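Local coordinates for water-soluble chlorophyll protein (Brassicaceae, PDB 5HPZ), which binds chlorophyll in a soluble tetrameric assembly and belongs to the Kunitz trypsin inhibitor family, so it may also inhibit endopeptidases, at residues F60-V65 with Y71-T76; W97-S102 with T139-V144. One frame throughout, in Å; residues are numbered along the deposited sequence.

Both contacts pack the end of a short strand of this beta-trefoil against a loop or turn. In interaction 1, strand 58-62 and the loop leading to its hairpin partner, strand 78-82, are local neighbours, only five residues apart. Interaction 2 joins strand 97-99 to a turn 36 residues further on. The two lie in series along the chain, with centres about 17 Å apart and nearest atoms about 7 Å apart, so they do not touch. The fifteen residues of the chlorophyll pocket fall between positions 31 and 152, a span that by itself does not place either contact in the pocket. Neither contact involves another protein chain of the assembly.

Interaction 1 (F60-V65 with Y71-T76); sequences FGYEPV and YIYTST
Tyr62, at the end of strand 58-62 of the beta-trefoil, reaches across to Ile72, Tyr73 and Thr76 in the connection that leads to strand 78-82, the antiparallel partner. The contact packs the strand end against the long loop between the two antiparallel strands, and one aromatic side chain does most of the joining. From CB, CG is set anti to the carbonyl carbon and beside the backbone N (chi1 -70°), which carries the ring across toward 71-76. The flank of the ring comes first: CD1 and then CE1 pass Thr76 CG2, which approaches CE1 to 3.8 Å from an oblique direction. Over one face lies Ile72, whose CD1 sits 3.6 Å above the plane of the Tyr62 ring, 3.7 Å from CZ and 3.8 Å from CE2. This CH-pi contact is displaced toward the rim, and in it the two side chains run past each other in opposite senses. Ile72 is shared, since its CG1 also lies 4.1 Å from Phe60 CB, before the Phe60 ring turns off to meet Phe171 edge-to-face. Ile78 of the neighbouring strand also touches Tyr62, and backbone bonds from Ile72 to Val4 and Val12 tie this part of the loop to the N-terminal region. At the tip, the OH of Tyr62 accepts a bent hydrogen bond from Tyr73 N at 3.0 Å (132° at the hydrogen), although the modelled place of this hydroxyl is doubtful because it crowds Tyr71 O. The same oxygen lies in the plane of the Tyr73 ring, at its edge beside CD1. Beyond the ring, the loop folds back on itself: Thr76 OG1 donates to Thr74 O at 2.6 Å, coming from above the carbonyl plane.

Interaction 2 (W97-S102 with T139-V144); sequences WAVDVS and TSSGTV
A tight beta-hairpin turn of the beta-trefoil, Thr139 to Gly142, rests against Val99 at the end of strand 97-99. The turn is of type I and links strands 135-139 and 142-148, with Thr139 and Gly142 exchanging backbone hydrogen bonds in both directions. Gly142 has a positive phi (130°), where a side chain would collide with the carbonyl oxygen of Ser141. Across the contact, the two methyls of Val99 face mainly different residues. With CG1 anti to the backbone N (chi1 169°), that methyl meets Ser141, approaching OG to 3.5 Å, while CG2 packs on Thr139 CG2 at 3.8 Å and also nears Ser141 OG. No hydrogen bond crosses between the segments, so the union is one of van der Waals packing between a buried valine and the side chains of the turn's first and third residues. Thr139 serves both sides of this arrangement. Its OG1 lies between the backbone N and the carbonyl carbon (chi1 68°), which brings it within reach of Gly142 O, to which it donates at 2.7 Å, in the carbonyl plane and on a lone pair. Gly142 O therefore takes two donors from Thr139, N and OG1, and Ser141 N adds a weak bond back to Thr139 OG1. A valine in place of this threonine would lack the hydroxyl, and the turn would probably lose the side-chain donor to Gly142 O and the weak acceptor for Ser141 N. Phe124 and Ala159 touch the Thr139 side chain from the flanking strands, and Pro109 lies against Val99. Past Val99 the chain leaves the strand in an Asx turn: Asp100 OD1 accepts from Ser102 N at 3.0 Å, above the carboxylate plane, and from Ser102 OG at 2.7 Å through its syn lone pair.

Interaction 1 (F60-V65 with Y71-T76)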
loop_
_atom_site.group_PDB
_atom_site.type_symbol
_atom_site.label_atom_id
_atom_site.label_comp_id
_atom_site.label_asym_id
_atom_site.label_seq_id
_atom_site.Cartn_x
_atom_site.Cartn_y
_atom_site.Cartn_z
ATOM N N PHE A 60 -9.748 27.594 9.883
ATOM C CA PHE A 60 -9.103 28.746 9.258
ATOM C C PHE A 60 -8.580 29.721 10.341
ATOM O O PHE A 60 -9.265 29.996 11.355
ATOM C CB PHE A 60 -10.150 29.472 8.431
ATOM C CG PHE A 60 -10.974 28.557 7.563
ATOM C CD1 PHE A 60 -10.427 27.990 6.428
ATOM C CD2 PHE A 60 -12.253 28.220 7.908
ATOM C CE1 PHE A 60 -11.180 27.139 5.629
ATOM C CE2 PHE A 60 -13.013 27.395 7.096
ATOM C CZ PHE A 60 -12.466 26.850 5.951
ATOM N N GLY A 61 -7.389 30.238 10.126
ATOM C CA GLY A 61 -6.811 31.252 11.029
ATOM C C GLY A 61 -6.159 32.348 10.202
ATOM O O GLY A 61 -5.539 32.077 9.178
ATOM N N TYR A 62 -6.273 33.587 10.668
ATOM C CA TYR A 62 -5.709 34.716 9.951
ATOM C C TYR A 62 -4.227 34.697 10.021
ATOM O O TYR A 62 -3.651 34.312 11.018
ATOM C CB TYR A 62 -6.198 36.048 10.509
ATOM C CG TYR A 62 -7.657 36.331 10.224
ATOM C CD1 TYR A 62 -8.099 36.637 8.925
ATOM C CD2 TYR A 62 -8.610 36.306 11.265
ATOM C CE1 TYR A 62 -9.444 36.904 8.677
ATOM C CE2 TYR A 62 -9.952 36.555 11.025
ATOM C CZ TYR A 62 -10.377 36.862 9.731
ATOM O OH TYR A 62 -11.747 37.121 9.523
ATOM N N GLU A 63 -3.616 35.142 8.942
ATOM C CA GLU A 63 -2.198 35.291 8.872
ATOM C C GLU A 63 -2.015 36.242 7.711
ATOM O O GLU A 63 -2.527 35.960 6.605
ATOM C CB GLU A 63 -1.503 33.951 8.594
ATOM C CG GLU A 63 -0.041 34.092 8.156
ATOM C CD GLU A 63 0.833 34.695 9.225
ATOM O OE1 GLU A 63 0.609 34.382 10.438
ATOM O OE2 GLU A 63 1.732 35.475 8.835
ATOM N N PRO A 64 -1.372 37.388 7.955
ATOM C CA PRO A 64 -0.961 37.805 9.313
ATOM C C PRO A 64 -2.174 38.143 10.175
ATOM O O PRO A 64 -3.334 38.048 9.698
ATOM C CB PRO A 64 -0.082 39.054 9.080
ATOM C CG PRO A 64 -0.209 39.396 7.623
ATOM C CD PRO A 64 -0.742 38.183 6.885
ATOM N N VAL A 65 -1.919 38.390 11.455
ATOM C CA VAL A 65 -2.623 39.439 12.232
ATOM C C VAL A 65 -4.159 39.354 12.380
ATOM O O VAL A 65 -4.701 38.318 12.738
ATOM C CB VAL A 65 -2.131 40.869 11.734
ATOM C CG1 VAL A 65 -2.787 41.336 10.413
ATOM C CG2 VAL A 65 -2.219 41.950 12.827
ATOM N N TYR A 71 -14.354 35.938 13.548
ATOM C CA TYR A 71 -15.113 35.620 12.320
ATOM C C TYR A 71 -14.218 35.696 11.097
ATOM O O TYR A 71 -13.325 36.542 11.036
ATOM C CB TYR A 71 -16.345 36.536 12.142
ATOM C CG TYR A 71 -17.479 36.230 13.124
ATOM C CD1 TYR A 71 -17.814 34.903 13.441
ATOM C CD2 TYR A 71 -18.206 37.253 13.743
ATOM C CE1 TYR A 71 -18.817 34.605 14.338
ATOM C CE2 TYR A 71 -19.240 36.958 14.624
ATOM C CZ TYR A 71 -19.532 35.632 14.915
ATOM O OH TYR A 71 -20.534 35.288 15.780
ATOM N N ILE A 72 -14.460 34.782 10.149
ATOM C CA ILE A 72 -13.695 34.762 8.896
ATOM C C ILE A 72 -14.368 35.578 7.806
ATOM O O ILE A 72 -15.585 35.424 7.538
ATOM C CB ILE A 72 -13.373 33.328 8.415
ATOM C CG1 ILE A 72 -12.547 32.599 9.480
ATOM C CG2 ILE A 72 -12.585 33.357 7.109
ATOM C CD1 ILE A 72 -11.227 33.246 9.773
ATOM N N TYR A 73 -13.550 36.458 7.221
ATOM C CA TYR A 73 -13.896 37.362 6.129
ATOM C C TYR A 73 -13.279 36.940 4.817
ATOM O O TYR A 73 -12.209 36.350 4.766
ATOM C CB TYR A 73 -13.511 38.839 6.483
ATOM C CG TYR A 73 -14.463 39.377 7.544
ATOM C CD1 TYR A 73 -14.325 38.993 8.898
ATOM C CD2 TYR A 73 -15.541 40.174 7.201
ATOM C CE1 TYR A 73 -15.231 39.419 9.880
ATOM C CE2 TYR A 73 -16.459 40.598 8.168
ATOM C CZ TYR A 73 -16.296 40.222 9.506
ATOM O OH TYR A 73 -17.183 40.625 10.466
ATOM N N THR A 74 -13.997 37.229 3.743
ATOM C CA THR A 74 -13.472 37.064 2.399
ATOM C C THR A 74 -12.272 37.945 2.151
ATOM O O THR A 74 -12.006 38.861 2.905
ATOM C CB THR A 74 -14.527 37.397 1.329
ATOM O OG1 THR A 74 -15.122 38.670 1.605
ATOM C CG2 THR A 74 -15.626 36.338 1.337
ATOM N N SER A 75 -11.534 37.613 1.101
ATOM C CA SER A 75 -10.526 38.472 0.530
ATOM C C SER A 75 -9.455 38.807 1.563
ATOM O O SER A 75 -8.780 39.842 1.486
ATOM C CB SER A 75 -11.160 39.768 -0.038
ATOM O OG SER A 75 -12.250 39.547 -0.955
ATOM N N THR A 76 -9.265 37.928 2.529
ATOM C CA THR A 76 -8.326 38.220 3.600
ATOM C C THR A 76 -7.496 36.936 3.813
ATOM O O THR A 76 -8.089 35.827 3.897
ATOM C CB THR A 76 -9.070 38.651 4.905
ATOM O OG1 THR A 76 -10.136 39.601 4.626
ATOM C CG2 THR A 76 -8.076 39.237 5.939
#

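Interaction 2 (W97-S102 with T139-V144)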
loop_
_atom_site.group_PDB
_atom_site.type_symbol
_atom_site.label_atom_id
_atom_site.label_comp_id
_atom_site.label_asym_id
_atom_site.label_seq_id
_atom_site.Cartn_x
_atom_site.Cartn_y
_atom_site.Cartn_z
ATOM N N TRP A 97 -2.288 23.626 4.590
ATOM C CA TRP A 97 -2.354 23.625 3.141
ATOM C C TRP A 97 -1.318 24.558 2.639
ATOM O O TRP A 97 -1.022 25.583 3.275
ATOM C CB TRP A 97 -3.720 24.092 2.631
ATOM C CG TRP A 97 -4.912 23.218 2.959
ATOM C CD1 TRP A 97 -5.043 22.304 3.949
ATOM C CD2 TRP A 97 -6.117 23.154 2.205
ATOM N NE1 TRP A 97 -6.292 21.720 3.894
ATOM C CE2 TRP A 97 -6.955 22.211 2.816
ATOM C CE3 TRP A 97 -6.574 23.832 1.081
ATOM C CZ2 TRP A 97 -8.225 21.901 2.313
ATOM C CZ3 TRP A 97 -7.801 23.538 0.599
ATOM C CH2 TRP A 97 -8.617 22.596 1.191
ATOM N N ALA A 98 -0.768 24.224 1.479
ATOM C CA ALA A 98 0.222 25.016 0.875
ATOM C C ALA A 98 0.299 24.656 -0.596
ATOM O O ALA A 98 -0.095 23.586 -0.993
ATOM C CB ALA A 98 1.526 24.753 1.564
ATOM N N VAL A 99 0.824 25.541 -1.409
ATOM C CA VAL A 99 0.966 25.283 -2.820
ATOM C C VAL A 99 2.329 24.683 -3.012
ATOM O O VAL A 99 3.287 25.235 -2.511
ATOM C CB VAL A 99 0.928 26.585 -3.652
ATOM C CG1 VAL A 99 1.338 26.343 -5.095
ATOM C CG2 VAL A 99 -0.449 27.207 -3.604
ATOM N N ASP A 100 2.438 23.568 -3.743
ATOM C CA ASP A 100 3.740 22.898 -3.988
ATOM C C ASP A 100 4.686 23.946 -4.632
ATOM O O ASP A 100 4.389 24.431 -5.705
ATOM C CB ASP A 100 3.528 21.689 -4.914
ATOM C CG ASP A 100 4.796 20.869 -5.199
ATOM O OD1 ASP A 100 5.873 21.037 -4.562
ATOM O OD2 ASP A 100 4.675 20.023 -6.117
ATOM N N VAL A 101 5.794 24.300 -3.963
ATOM C CA VAL A 101 6.842 25.114 -4.607
ATOM C C VAL A 101 8.186 24.380 -4.715
ATOM O O VAL A 101 9.217 24.994 -4.910
ATOM C CB VAL A 101 7.011 26.478 -3.916
ATOM C CG1 VAL A 101 5.704 27.273 -3.972
ATOM C CG2 VAL A 101 7.514 26.286 -2.477
ATOM N N SER A 102 8.151 23.059 -4.652
ATOM C CA SER A 102 9.335 22.245 -4.767
ATOM C C SER A 102 9.879 22.287 -6.171
ATOM O O SER A 102 9.203 22.718 -7.106
ATOM C CB SER A 102 9.015 20.791 -4.378
ATOM O OG SER A 102 8.302 20.142 -5.421
ATOM N N THR A 139 -5.017 31.599 -4.089
ATOM C CA THR A 139 -3.629 31.667 -3.621
ATOM C C THR A 139 -2.884 32.584 -4.566
ATOM O O THR A 139 -3.342 32.856 -5.696
ATOM C CB THR A 139 -2.853 30.325 -3.753
ATOM O OG1 THR A 139 -2.655 30.003 -5.146
ATOM C CG2 THR A 139 -3.621 29.203 -3.097
ATOM N N SER A 140 -1.680 32.975 -4.179
ATOM C CA SER A 140 -0.898 33.802 -5.077
ATOM C C SER A 140 -0.416 32.999 -6.286
ATOM O O SER A 140 0.066 33.567 -7.266
ATOM C CB SER A 140 0.269 34.380 -4.328
ATOM O OG SER A 140 1.131 33.355 -3.851
ATOM N N SER A 141 -0.534 31.672 -6.271
ATOM C CA SER A 141 -0.221 30.933 -7.524
ATOM C C SER A 141 -1.451 30.665 -8.411
ATOM O O SER A 141 -1.343 29.970 -9.397
ATOM C CB SER A 141 0.514 29.615 -7.237
ATOM O OG SER A 141 1.345 29.736 -6.093
ATOM N N GLY A 142 -2.611 31.190 -8.070
ATOM C CA GLY A 142 -3.794 30.855 -8.848
ATOM C C GLY A 142 -4.919 30.426 -7.951
ATOM O O GLY A 142 -4.766 30.277 -6.749
ATOM N N THR A 143 -6.056 30.175 -8.563
ATOM C CA THR A 143 -7.227 29.750 -7.892
ATOM C C THR A 143 -7.120 28.274 -7.652
ATOM O O THR A 143 -6.507 27.541 -8.447
ATOM C CB THR A 143 -8.424 30.040 -8.790
ATOM O OG1 THR A 143 -8.432 31.436 -9.003
ATOM C CG2 THR A 143 -9.734 29.628 -8.146
ATOM N N VAL A 144 -7.697 27.811 -6.553
ATOM C CA VAL A 144 -7.678 26.403 -6.324
ATOM C C VAL A 144 -8.665 25.745 -7.337
ATOM O O VAL A 144 -9.872 26.072 -7.371
ATOM C CB VAL A 144 -8.046 26.085 -4.861
ATOM C CG1 VAL A 144 -8.264 24.602 -4.678
ATOM C CG2 VAL A 144 -6.945 26.613 -3.943
#